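PDB 4BY2: anastral spindle 2, SAS 4 from Drosophila melanogaster, which joins, as an engineered fusion, a proline-rich motif of Ana2 to the TCP domain of Sas-4, a centriole assembly protein that probably binds tubulin and acts as an adaptor. Local coordinates for residues D11-R15 and M97-D103; F65-I69 and I78-N82; A72-K76 and K87-D91; D148-E152 and I162-S166; A177-H181 and L192-N196. One frame throughout, in Å; residues are numbered along the deposited sequence.

Contact 1 of 5, residues D11-R15 and M97-D103; sequences DMLPR and MLYFNKD
Pro-14, in the Ana2 part of the engineered fusion, packs against Tyr-99, Phe-100 and Asn-101 of the Sas-4 TCP domain. Pro-14 CA lies over one face of the Tyr-99 ring, 4.2 Å above its plane and toward the rim. Met-97 CG covers the opposite face, 3.6 Å from the plane. Tyr-99 CG anti to the carbonyl carbon (chi1 -64°) places the ring there. The ring edge meets the backbone of Met-12, whose C is 3.8 Å from Tyr-99 CE1. Phe-100 crosses the proline at about a right angle, with CZ 3.7 Å from Pro-14 CD. The Asn-101 amide reaches another part of the proline ring, ND2 lying 3.4 Å from Pro-14 CB. Met-12 and Met-97 cross at about a right angle, and their CE methyls touch at 3.8 Å. No hydrogen bond links the segments, but one water donates to both Arg-15 O and Asp-103 OD2. Were Tyr-99 an alanine, Pro-14 and Met-97 would probably face a gap where the ring now separates them. Residues 99-102 form a type I turn between strands 94-98 and 104-108. Tyr-116 of strand 113-118 bonds to Arg-15 N and Asp-103 OD2, while Asn-84, just before strand 85-88, bonds to Met-12 O.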
# COMPACT_ATOMS: atom_id res chain seq x y z
N ASP A 11 16.01 -8.07 6.64
CA ASP A 11 16.34 -8.44 5.26
C ASP A 11 16.64 -9.95 5.12
O ASP A 11 16.84 -10.63 6.13
CB ASP A 11 17.51 -7.58 4.73
CG ASP A 11 17.58 -7.43 3.22
OD1 ASP A 11 16.61 -7.83 2.53
OD2 ASP A 11 18.59 -6.89 2.72
N MET A 12 16.61 -10.45 3.86
CA MET A 12 16.82 -11.86 3.46
C MET A 12 15.69 -12.79 3.95
O MET A 12 15.59 -13.93 3.49
CB MET A 12 18.22 -12.39 3.84
CG MET A 12 19.30 -12.03 2.83
SD MET A 12 19.77 -10.27 2.81
CE MET A 12 20.91 -10.25 1.45
N LEU A 13 14.81 -12.28 4.85
CA LEU A 13 13.64 -12.98 5.38
C LEU A 13 12.35 -12.34 4.84
O LEU A 13 12.26 -11.11 4.78
CB LEU A 13 13.64 -12.97 6.91
CG LEU A 13 14.34 -14.14 7.59
CD1 LEU A 13 14.71 -13.80 9.02
CD2 LEU A 13 13.49 -15.41 7.54
N PRO A 14 11.33 -13.15 4.44
CA PRO A 14 10.10 -12.56 3.90
C PRO A 14 9.26 -11.82 4.93
O PRO A 14 9.28 -12.15 6.12
CB PRO A 14 9.35 -13.76 3.31
CG PRO A 14 10.33 -14.89 3.29
CD PRO A 14 11.26 -14.62 4.43
N ARG A 15 8.52 -10.79 4.47
CA ARG A 15 7.63 -9.97 5.29
C ARG A 15 6.35 -10.75 5.63
O ARG A 15 5.98 -11.67 4.90
CB ARG A 15 7.23 -8.69 4.53
CG ARG A 15 8.34 -7.67 4.33
CD ARG A 15 7.84 -6.55 3.45
NE ARG A 15 8.82 -5.47 3.28
CZ ARG A 15 8.61 -4.37 2.56
NH1 ARG A 15 7.45 -4.19 1.94
NH2 ARG A 15 9.55 -3.45 2.47
N MET A 97 14.74 -9.22 -5.24
CA MET A 97 14.96 -10.38 -4.39
C MET A 97 13.83 -11.38 -4.60
O MET A 97 12.68 -11.09 -4.26
CB MET A 97 15.08 -9.96 -2.91
CG MET A 97 15.37 -11.12 -1.95
SD MET A 97 17.10 -11.64 -1.88
CE MET A 97 17.76 -10.43 -0.75
N LEU A 98 14.16 -12.54 -5.18
CA LEU A 98 13.21 -13.63 -5.43
C LEU A 98 13.33 -14.62 -4.27
O LEU A 98 14.22 -15.47 -4.26
CB LEU A 98 13.50 -14.32 -6.79
CG LEU A 98 13.18 -13.51 -8.05
CD1 LEU A 98 14.45 -12.93 -8.66
CD2 LEU A 98 12.47 -14.37 -9.07
N TYR A 99 12.45 -14.46 -3.26
CA TYR A 99 12.44 -15.29 -2.05
C TYR A 99 12.01 -16.74 -2.32
O TYR A 99 11.39 -17.02 -3.35
CB TYR A 99 11.54 -14.67 -0.96
CG TYR A 99 12.00 -13.34 -0.43
CD1 TYR A 99 12.89 -13.26 0.64
CD2 TYR A 99 11.50 -12.15 -0.95
CE1 TYR A 99 13.30 -12.03 1.15
CE2 TYR A 99 11.91 -10.91 -0.45
CZ TYR A 99 12.81 -10.86 0.60
OH TYR A 99 13.21 -9.64 1.09
N PHE A 100 12.35 -17.65 -1.39
CA PHE A 100 12.03 -19.08 -1.42
C PHE A 100 10.52 -19.36 -1.47
O PHE A 100 10.09 -20.30 -2.13
CB PHE A 100 12.69 -19.83 -0.25
CG PHE A 100 12.45 -19.24 1.13
CD1 PHE A 100 11.37 -19.65 1.90
CD2 PHE A 100 13.34 -18.32 1.67
CE1 PHE A 100 11.15 -19.11 3.17
CE2 PHE A 100 13.12 -17.78 2.94
CZ PHE A 100 12.03 -18.18 3.69
N ASN A 101 9.72 -18.50 -0.79
CA ASN A 101 8.25 -18.60 -0.71
C ASN A 101 7.52 -17.92 -1.90
O ASN A 101 6.32 -17.64 -1.80
CB ASN A 101 7.75 -18.08 0.65
CG ASN A 101 7.98 -16.60 0.91
OD1 ASN A 101 8.81 -15.94 0.29
ND2 ASN A 101 7.27 -16.06 1.88
N LYS A 102 8.25 -17.66 -3.02
CA LYS A 102 7.80 -17.03 -4.27
C LYS A 102 7.54 -15.50 -4.15
O LYS A 102 7.09 -14.88 -5.11
CB LYS A 102 6.59 -17.78 -4.89
CG LYS A 102 6.56 -17.80 -6.41
CD LYS A 102 5.14 -17.96 -6.95
CE LYS A 102 5.05 -17.88 -8.45
NZ LYS A 102 5.42 -19.17 -9.11
N ASP A 103 7.88 -14.90 -2.99
CA ASP A 103 7.74 -13.46 -2.74
C ASP A 103 8.81 -12.68 -3.51
O ASP A 103 9.93 -13.17 -3.65
CB ASP A 103 7.87 -13.13 -1.24
CG ASP A 103 6.61 -13.29 -0.40
OD1 ASP A 103 5.61 -13.84 -0.91
OD2 ASP A 103 6.64 -12.88 0.78
O HOH W 1 4.57 -13.01 2.99

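Contact 2 of 5, residues F65-I69 and I78-N82; sequences FKREI and IWYPN
This is antiparallel backbone pairing in the Sas-4 TCP domain, with Arg-67 and Trp-79 a hydrogen-bonded pair where strand 67-70, one of the two outermost strands within the chain, meets strand 76-79. Trp-79 N donates to Arg-67 O at 2.8 Å, almost straight at 176°. Arg-67 N returns a bond to Trp-79 O at 3.1 Å. Their side chains run side by side in the same direction. The Arg-67 guanidinium makes a cation-pi contact over the Trp-79 five-membered ring, with CZ 4.9 Å from its centroid. The bend at chi3 (87°) brings it there, with NH2 over the face toward the rim. The two planes are 84° apart. At the indole edge, Ile-69 CG2 comes 4.1 Å from Trp-79 NE1. Glu-68 and Ile-78 form the next, non-hydrogen-bonded pair and point to the other face. There Glu-68 CG lies 3.7 Å from Ile-78 CG1, and Lys-66 CE touches Ile-78 CG2 at 3.8 Å. Glu-68 OE1 has a weak salt bridge with Lys-66 NZ. Beyond the strands, Phe-65 CD2 packs on Pro-81 CB at 3.8 Å. The arrangement is an antiparallel beta hairpin at one end of a run of strands, each pairing with the next along the chain.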
# COMPACT_ATOMS: atom_id res chain seq x y z
N PHE A 65 28.79 -21.78 -0.82
CA PHE A 65 27.33 -21.76 -0.70
C PHE A 65 26.70 -20.49 -1.27
O PHE A 65 25.67 -20.58 -1.95
CB PHE A 65 26.89 -22.03 0.75
CG PHE A 65 26.45 -23.46 0.98
CD1 PHE A 65 27.37 -24.44 1.34
CD2 PHE A 65 25.11 -23.83 0.83
CE1 PHE A 65 26.96 -25.76 1.54
CE2 PHE A 65 24.71 -25.15 1.03
CZ PHE A 65 25.64 -26.11 1.39
N LYS A 66 27.30 -19.31 -0.99
CA LYS A 66 26.82 -18.03 -1.52
C LYS A 66 27.43 -17.84 -2.93
O LYS A 66 28.61 -17.51 -3.05
CB LYS A 66 27.19 -16.86 -0.58
CG LYS A 66 26.65 -15.50 -1.01
CD LYS A 66 27.59 -14.38 -0.61
CE LYS A 66 27.26 -13.09 -1.31
NZ LYS A 66 28.30 -12.06 -1.07
N ARG A 67 26.63 -18.08 -3.97
CA ARG A 67 27.06 -17.98 -5.37
C ARG A 67 26.70 -16.62 -6.00
O ARG A 67 25.54 -16.40 -6.37
CB ARG A 67 26.49 -19.16 -6.19
CG ARG A 67 27.25 -19.45 -7.47
CD ARG A 67 26.82 -20.77 -8.09
NE ARG A 67 25.67 -20.62 -8.99
CZ ARG A 67 25.19 -21.58 -9.76
NH1 ARG A 67 25.76 -22.79 -9.77
NH2 ARG A 67 24.14 -21.36 -10.55
N GLU A 68 27.70 -15.73 -6.11
CA GLU A 68 27.55 -14.39 -6.69
C GLU A 68 28.03 -14.38 -8.15
O GLU A 68 29.20 -14.09 -8.42
CB GLU A 68 28.31 -13.34 -5.83
CG GLU A 68 27.99 -11.89 -6.17
CD GLU A 68 28.79 -10.84 -5.42
OE1 GLU A 68 28.93 -10.96 -4.18
OE2 GLU A 68 29.25 -9.87 -6.07
N ILE A 69 27.14 -14.73 -9.09
CA ILE A 69 27.48 -14.76 -10.52
C ILE A 69 27.32 -13.36 -11.14
O ILE A 69 26.25 -12.76 -11.06
CB ILE A 69 26.76 -15.90 -11.32
CG1 ILE A 69 27.12 -15.86 -12.83
CG2 ILE A 69 25.25 -15.95 -11.10
CD1 ILE A 69 27.04 -17.20 -13.56
N ILE A 78 22.78 -13.22 -7.35
CA ILE A 78 23.28 -13.84 -6.12
C ILE A 78 22.35 -14.94 -5.65
O ILE A 78 21.18 -14.68 -5.36
CB ILE A 78 23.62 -12.82 -4.99
CG1 ILE A 78 24.32 -11.55 -5.54
CG2 ILE A 78 24.45 -13.49 -3.89
CD1 ILE A 78 24.24 -10.32 -4.63
N TRP A 79 22.87 -16.17 -5.57
CA TRP A 79 22.13 -17.33 -5.09
C TRP A 79 22.48 -17.55 -3.63
O TRP A 79 23.66 -17.73 -3.29
CB TRP A 79 22.45 -18.58 -5.93
CG TRP A 79 22.03 -18.47 -7.36
CD1 TRP A 79 22.76 -17.95 -8.39
CD2 TRP A 79 20.80 -18.93 -7.93
NE1 TRP A 79 22.05 -18.06 -9.57
CE2 TRP A 79 20.85 -18.67 -9.31
CE3 TRP A 79 19.65 -19.56 -7.40
CZ2 TRP A 79 19.79 -18.98 -10.18
CZ3 TRP A 79 18.61 -19.87 -8.25
CH2 TRP A 79 18.68 -19.59 -9.63
N TYR A 80 21.47 -17.47 -2.75
CA TYR A 80 21.63 -17.63 -1.31
C TYR A 80 21.33 -19.08 -0.86
O TYR A 80 20.58 -19.77 -1.56
CB TYR A 80 20.79 -16.58 -0.56
CG TYR A 80 21.34 -15.18 -0.70
CD1 TYR A 80 22.29 -14.69 0.18
CD2 TYR A 80 20.89 -14.34 -1.72
CE1 TYR A 80 22.81 -13.39 0.04
CE2 TYR A 80 21.40 -13.05 -1.86
CZ TYR A 80 22.36 -12.58 -0.98
OH TYR A 80 22.86 -11.31 -1.12
N PRO A 81 21.92 -19.58 0.26
CA PRO A 81 21.67 -20.98 0.68
C PRO A 81 20.22 -21.32 1.01
O PRO A 81 19.79 -22.45 0.76
CB PRO A 81 22.58 -21.16 1.89
CG PRO A 81 23.58 -20.06 1.81
CD PRO A 81 22.86 -18.91 1.19
N ASN A 82 19.46 -20.35 1.56
CA ASN A 82 18.05 -20.48 1.94
C ASN A 82 17.09 -20.70 0.76
O ASN A 82 16.01 -21.25 0.94
CB ASN A 82 17.60 -19.28 2.79
CG ASN A 82 18.08 -17.93 2.30
OD1 ASN A 82 18.01 -17.62 1.11
ND2 ASN A 82 18.58 -17.11 3.20

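Contact 3 of 5, residues A72-K76 and K87-D91; sequences ADGSK and KISAD
Ala-90 sits over one face of the peptide joining Gly-74 and Ser-75, and its CB also borders Asp-73 O and the Asp-73 carboxylate. Asp-73 OD2 lies 3.9 Å from Ala-90 CB. On the same carboxylate, OD1 accepts from Ser-75 OG at 2.9 Å. The hydroxyl comes on the syn side, 24° out of the carboxylate plane. Ser-75 OG sits between its backbone N and carbonyl carbon (chi1 60°), and this turns it back to Asp-73. Ser-75 CB is left facing the other segment, 3.5 Å from Ile-88 O.

The backbone comes close at the turn as well. Gly-74 C is 3.7 Å from Ala-90 CA. Gly-74 has a positive phi at which any CB would press on Asp-73 O, and it would also approach Ala-90 CB. Past the turn, Lys-76 and Ile-88 form an antiparallel hydrogen-bonded pair. Lys-76 N donates to Ile-88 O at 2.9 Å, and Ile-88 N donates to Lys-76 O at 2.8 Å. Each donor is tilted by about 20° from the carbonyl plane it meets. The two side chains start on the same face, with Lys-76 CB 4.4 Å from Ile-88 CB. The lysine then leads away, and its NZ forms a salt bridge with Glu-68.

All of this lies in the Sas-4 TCP domain. Residues 72-76 run from the loop after strand 67-70 into strand 76-79. Residues 87-91 end strand 85-88 and start the turn to strand 94-98. Ile-88 packs on Ile-78 of one neighbouring strand and Leu-95 of the other. Asp-91 reaches further, to a salt bridge with Arg-110.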
# COMPACT_ATOMS: atom_id res chain seq x y z
N ALA A 72 28.22 -10.83 -18.18
CA ALA A 72 29.07 -10.11 -19.14
C ALA A 72 28.80 -8.60 -19.19
O ALA A 72 29.76 -7.82 -19.24
CB ALA A 72 28.91 -10.72 -20.53
N ASP A 73 27.51 -8.20 -19.15
CA ASP A 73 27.09 -6.79 -19.18
C ASP A 73 27.41 -6.02 -17.88
O ASP A 73 27.49 -4.79 -17.91
CB ASP A 73 25.60 -6.68 -19.54
CG ASP A 73 24.65 -7.29 -18.53
OD1 ASP A 73 24.72 -8.52 -18.31
OD2 ASP A 73 23.79 -6.55 -18.00
N GLY A 74 27.57 -6.75 -16.78
CA GLY A 74 27.87 -6.19 -15.47
C GLY A 74 26.81 -6.46 -14.43
O GLY A 74 27.02 -6.17 -13.24
N SER A 75 25.65 -7.01 -14.86
CA SER A 75 24.52 -7.36 -13.99
C SER A 75 24.88 -8.57 -13.12
O SER A 75 25.49 -9.52 -13.62
CB SER A 75 23.27 -7.63 -14.81
OG SER A 75 23.46 -8.71 -15.72
N LYS A 76 24.51 -8.54 -11.83
CA LYS A 76 24.81 -9.62 -10.89
C LYS A 76 23.58 -10.42 -10.47
O LYS A 76 22.49 -9.86 -10.36
CB LYS A 76 25.55 -9.08 -9.66
CG LYS A 76 26.99 -8.67 -9.94
CD LYS A 76 27.68 -8.13 -8.71
CE LYS A 76 29.11 -7.72 -9.01
NZ LYS A 76 29.82 -7.24 -7.79
N LYS A 87 18.80 -10.35 -7.76
CA LYS A 87 19.24 -9.88 -9.07
C LYS A 87 19.50 -8.38 -9.03
O LYS A 87 18.61 -7.62 -8.65
CB LYS A 87 18.22 -10.24 -10.17
CG LYS A 87 18.18 -11.73 -10.51
CD LYS A 87 17.23 -12.03 -11.66
CE LYS A 87 17.92 -12.04 -13.01
NZ LYS A 87 16.98 -12.41 -14.10
N ILE A 88 20.72 -7.95 -9.38
CA ILE A 88 21.13 -6.55 -9.40
C ILE A 88 21.41 -6.14 -10.85
O ILE A 88 22.11 -6.87 -11.56
CB ILE A 88 22.35 -6.27 -8.48
CG1 ILE A 88 22.16 -6.87 -7.07
CG2 ILE A 88 22.67 -4.76 -8.41
CD1 ILE A 88 23.44 -7.03 -6.24
N SER A 89 20.88 -4.98 -11.28
CA SER A 89 21.11 -4.42 -12.61
C SER A 89 22.57 -3.95 -12.73
O SER A 89 23.17 -3.59 -11.71
CB SER A 89 20.16 -3.25 -12.87
OG SER A 89 20.32 -2.22 -11.91
N ALA A 90 23.13 -3.94 -13.96
CA ALA A 90 24.51 -3.52 -14.26
C ALA A 90 24.91 -2.19 -13.61
O ALA A 90 26.03 -2.04 -13.13
CB ALA A 90 24.72 -3.47 -15.76
N ASP A 91 23.96 -1.23 -13.56
CA ASP A 91 24.09 0.10 -12.97
C ASP A 91 23.98 0.11 -11.44
O ASP A 91 24.45 1.05 -10.79
CB ASP A 91 23.06 1.06 -13.60
CG ASP A 91 21.71 0.41 -13.88
OD1 ASP A 91 20.92 0.25 -12.93
OD2 ASP A 91 21.45 0.07 -15.05

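Contact 4 of 5, residues D148-E152 and I162-S166; sequences DGTVE and IVDPS
Asp-164 presses its whole side chain on the CG2 methyl of Thr-150. Asp-164 CB is 3.8 Å from Thr-150 CG2. The next atom, Asp-164 CG, comes nearer to that methyl, at 3.6 Å. At the tip, Asp-164 OD1 and OD2 lie 3.9 Å and 3.8 Å from Thr-150 CG2. Asp-164 CG is anti to the backbone N (chi1 -175°), which turns the side chain across the Thr-150 methyl at a slant. The polar branch of Thr-150 has a different partner. Thr-150 OG1 donates to the syn lone pair of Asp-148 OD1 at 2.7 Å. Thr-150 N donates to the same oxygen at 3.0 Å, on the anti side and 34° out of the carboxylate plane. With an alanine at Thr-150, Asp-148 OD1 would probably keep only the backbone one of these two bonds, and Asp-164 would lose the methyl it rests on. Val-151 and Val-163 form a hydrogen-bonded pair, with Val-151 N to Val-163 O at 2.8 Å and Val-163 N to Val-151 O at 3.0 Å. Glu-152 and Ile-162 lie side by side on the other face; the glutamate OE2 bonds to His-154. This is an Asx turn leading into an antiparallel beta hairpin, strands 151-154 and 160-163 of the Sas-4 TCP domain.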
# COMPACT_ATOMS: atom_id res chain seq x y z
N ASP A 148 2.17 11.47 7.90
CA ASP A 148 1.38 12.20 8.91
C ASP A 148 0.48 11.30 9.76
O ASP A 148 0.32 11.56 10.96
CB ASP A 148 0.55 13.34 8.26
CG ASP A 148 -0.24 12.98 7.00
OD1 ASP A 148 -0.63 11.80 6.86
OD2 ASP A 148 -0.48 13.88 6.18
N GLY A 149 -0.08 10.27 9.15
CA GLY A 149 -0.96 9.31 9.81
C GLY A 149 -2.26 9.04 9.06
O GLY A 149 -3.03 8.17 9.47
N THR A 150 -2.50 9.78 7.96
CA THR A 150 -3.69 9.66 7.11
C THR A 150 -3.77 8.29 6.45
O THR A 150 -2.78 7.80 5.89
CB THR A 150 -3.79 10.78 6.07
OG1 THR A 150 -2.61 10.80 5.28
CG2 THR A 150 -4.04 12.15 6.69
N VAL A 151 -4.95 7.65 6.54
CA VAL A 151 -5.25 6.34 5.97
C VAL A 151 -6.40 6.53 4.98
O VAL A 151 -7.45 7.06 5.35
CB VAL A 151 -5.55 5.27 7.05
CG1 VAL A 151 -5.75 3.89 6.43
CG2 VAL A 151 -4.46 5.21 8.12
N GLU A 152 -6.19 6.11 3.72
CA GLU A 152 -7.18 6.24 2.65
C GLU A 152 -7.46 4.88 1.99
O GLU A 152 -6.66 4.40 1.18
CB GLU A 152 -6.70 7.29 1.62
CG GLU A 152 -7.82 8.00 0.89
CD GLU A 152 -7.36 9.02 -0.13
OE1 GLU A 152 -6.83 10.08 0.28
OE2 GLU A 152 -7.57 8.78 -1.34
N ILE A 162 -11.68 7.90 4.38
CA ILE A 162 -10.57 8.76 4.80
C ILE A 162 -10.58 8.86 6.34
O ILE A 162 -11.62 9.16 6.92
CB ILE A 162 -10.60 10.16 4.11
CG1 ILE A 162 -10.83 10.05 2.58
CG2 ILE A 162 -9.32 10.96 4.39
CD1 ILE A 162 -12.24 10.42 2.11
N VAL A 163 -9.42 8.60 6.98
CA VAL A 163 -9.27 8.61 8.44
C VAL A 163 -7.89 9.16 8.88
O VAL A 163 -6.86 8.76 8.34
CB VAL A 163 -9.59 7.22 9.08
CG1 VAL A 163 -9.03 6.06 8.26
CG2 VAL A 163 -9.16 7.12 10.54
N ASP A 164 -7.92 10.11 9.84
CA ASP A 164 -6.74 10.76 10.40
C ASP A 164 -6.92 10.99 11.92
O ASP A 164 -7.81 11.76 12.31
CB ASP A 164 -6.46 12.10 9.67
CG ASP A 164 -5.18 12.84 10.08
OD1 ASP A 164 -4.26 12.19 10.63
OD2 ASP A 164 -5.08 14.05 9.77
N PRO A 165 -6.11 10.34 12.79
CA PRO A 165 -6.26 10.57 14.23
C PRO A 165 -5.51 11.82 14.72
O PRO A 165 -4.92 11.82 15.80
CB PRO A 165 -5.75 9.26 14.86
CG PRO A 165 -5.05 8.50 13.73
CD PRO A 165 -5.02 9.39 12.52
N SER A 166 -5.58 12.91 13.92
CA SER A 166 -4.94 14.19 14.22
C SER A 166 -5.90 15.12 14.97
O SER A 166 -5.78 15.25 16.20
CB SER A 166 -4.43 14.86 12.94
OG SER A 166 -3.86 16.12 13.21

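Contact 5 of 5, residues A177-H181 and L192-N196; sequences ADGTH and LNLPN
His-181 and Asn-193 satisfy each other's backbone as an antiparallel hydrogen-bonded pair. His-181 N donates to Asn-193 O at 2.9 Å and 173°. Asn-193 N donates to His-181 O at 2.8 Å, also nearly straight. Their side chains lie side by side on one face, pointing the same way, with ring and amide planes 15° apart. His-181 CD2 is 3.6 Å from Asn-193 ND2, a packing contact and not a hydrogen bond. Both ring nitrogens and the amide oxygen have partners outside the two segments. His-181 ND1 bonds to the carbonyl O of Trp-174, and NE2 has a weak bond to Glu-173. Asn-193 OD1 bonds to Lys-199 NZ. The ring and the amide are therefore each tied to a strand beyond this pair.

Thr-180 is the buried residue of the contact. Its OG1 donates to Asp-178 OD1 at 2.7 Å, and its N donates to the same oxygen at 3.0 Å. Both come from the same face of the carboxylate, above its plane. Thr-180 OG1 is anti to the carbonyl carbon (chi1 -42°), a setting in which it also touches Pro-195 CD at 3.4 Å. The methyl CG2 is turned the other way and packs on Leu-192 CD1 at 3.8 Å. Gly-179, between Asp-178 and Thr-180 in the chain, has a positive phi at which any CB would jam against Asp-178 O.

Both segments belong to the Sas-4 TCP domain, within the T-complex protein 10 C-terminal family sequence. The Asp-178 arrangement is an Asx turn. It leads into the antiparallel beta pairing of strands 181-185 and 190-193.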
# COMPACT_ATOMS: atom_id res chain seq x y z
N ALA A 177 -19.36 6.60 -4.90
CA ALA A 177 -19.30 6.59 -6.37
C ALA A 177 -20.19 7.65 -7.04
O ALA A 177 -19.78 8.23 -8.05
CB ALA A 177 -19.65 5.21 -6.89
N ASP A 178 -21.38 7.91 -6.47
CA ASP A 178 -22.34 8.90 -6.97
C ASP A 178 -21.86 10.34 -6.75
O ASP A 178 -22.21 11.23 -7.53
CB ASP A 178 -23.74 8.69 -6.35
CG ASP A 178 -23.77 8.49 -4.84
OD1 ASP A 178 -22.82 8.94 -4.16
OD2 ASP A 178 -24.76 7.91 -4.34
N GLY A 179 -21.09 10.55 -5.68
CA GLY A 179 -20.53 11.85 -5.32
C GLY A 179 -20.82 12.29 -3.90
O GLY A 179 -20.34 13.34 -3.48
N THR A 180 -21.62 11.48 -3.16
CA THR A 180 -22.02 11.75 -1.77
C THR A 180 -20.82 11.78 -0.83
O THR A 180 -19.96 10.90 -0.89
CB THR A 180 -23.11 10.75 -1.32
OG1 THR A 180 -24.06 10.56 -2.37
CG2 THR A 180 -23.84 11.21 -0.06
N HIS A 181 -20.76 12.81 0.04
CA HIS A 181 -19.69 12.99 1.02
C HIS A 181 -20.23 12.99 2.45
O HIS A 181 -20.86 13.96 2.88
CB HIS A 181 -18.86 14.26 0.69
CG HIS A 181 -17.74 14.54 1.64
ND1 HIS A 181 -16.75 13.60 1.90
CD2 HIS A 181 -17.45 15.67 2.34
CE1 HIS A 181 -15.92 14.18 2.75
NE2 HIS A 181 -16.30 15.42 3.04
N LEU A 192 -23.86 15.13 6.09
CA LEU A 192 -24.05 14.45 4.81
C LEU A 192 -24.22 15.44 3.65
O LEU A 192 -25.23 16.13 3.56
CB LEU A 192 -25.23 13.46 4.91
CG LEU A 192 -25.49 12.54 3.72
CD1 LEU A 192 -24.46 11.42 3.64
CD2 LEU A 192 -26.87 11.93 3.81
N ASN A 193 -23.19 15.51 2.78
CA ASN A 193 -23.17 16.38 1.61
C ASN A 193 -23.60 15.59 0.37
O ASN A 193 -22.80 14.86 -0.22
CB ASN A 193 -21.79 17.03 1.42
CG ASN A 193 -21.35 17.90 2.58
OD1 ASN A 193 -21.85 19.01 2.78
ND2 ASN A 193 -20.40 17.41 3.36
N LEU A 194 -24.89 15.71 0.00
CA LEU A 194 -25.50 15.03 -1.14
C LEU A 194 -24.95 15.58 -2.48
O LEU A 194 -24.51 16.73 -2.52
CB LEU A 194 -27.04 15.20 -1.10
CG LEU A 194 -27.89 14.30 -0.16
CD1 LEU A 194 -27.69 12.81 -0.43
CD2 LEU A 194 -27.72 14.67 1.32
N PRO A 195 -24.96 14.79 -3.59
CA PRO A 195 -24.43 15.31 -4.86
C PRO A 195 -25.28 16.42 -5.51
O PRO A 195 -24.74 17.24 -6.25
CB PRO A 195 -24.34 14.07 -5.75
CG PRO A 195 -25.39 13.16 -5.22
CD PRO A 195 -25.43 13.39 -3.74
N ASN A 196 -26.60 16.45 -5.21
CA ASN A 196 -27.56 17.43 -5.73
C ASN A 196 -27.45 18.83 -5.08
O ASN A 196 -28.04 19.78 -5.59
CB ASN A 196 -29.00 16.90 -5.66
CG ASN A 196 -29.44 16.34 -4.32
OD1 ASN A 196 -29.07 16.84 -3.25
ND2 ASN A 196 -30.28 15.32 -4.36

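How the contacts relate
Contact 1 joins the Ana2 part to the TCP domain; contacts 2 to 5 lie within the TCP domain and pair successive antiparallel strands. Contacts 1, 2 and 3 form a cluster. Contact 2 touches contact 1 through Tyr-80 OH and Met-12 CE, 3.4 Å apart. Contacts 2 and 3 interleave along the chain and share a salt bridge, Glu-68 OE2 to Lys-76 NZ at 3.2 Å. Contacts 4 and 5 lie farther along; their nearest atoms are about 5 Å apart. The centres of contacts 2 and 5 are about 56 Å apart, which reflects the elongated domain. Contacts 3, 4 and 5 each have an Asp-Gly-Ser or Asp-Gly-Thr sequence before a strand.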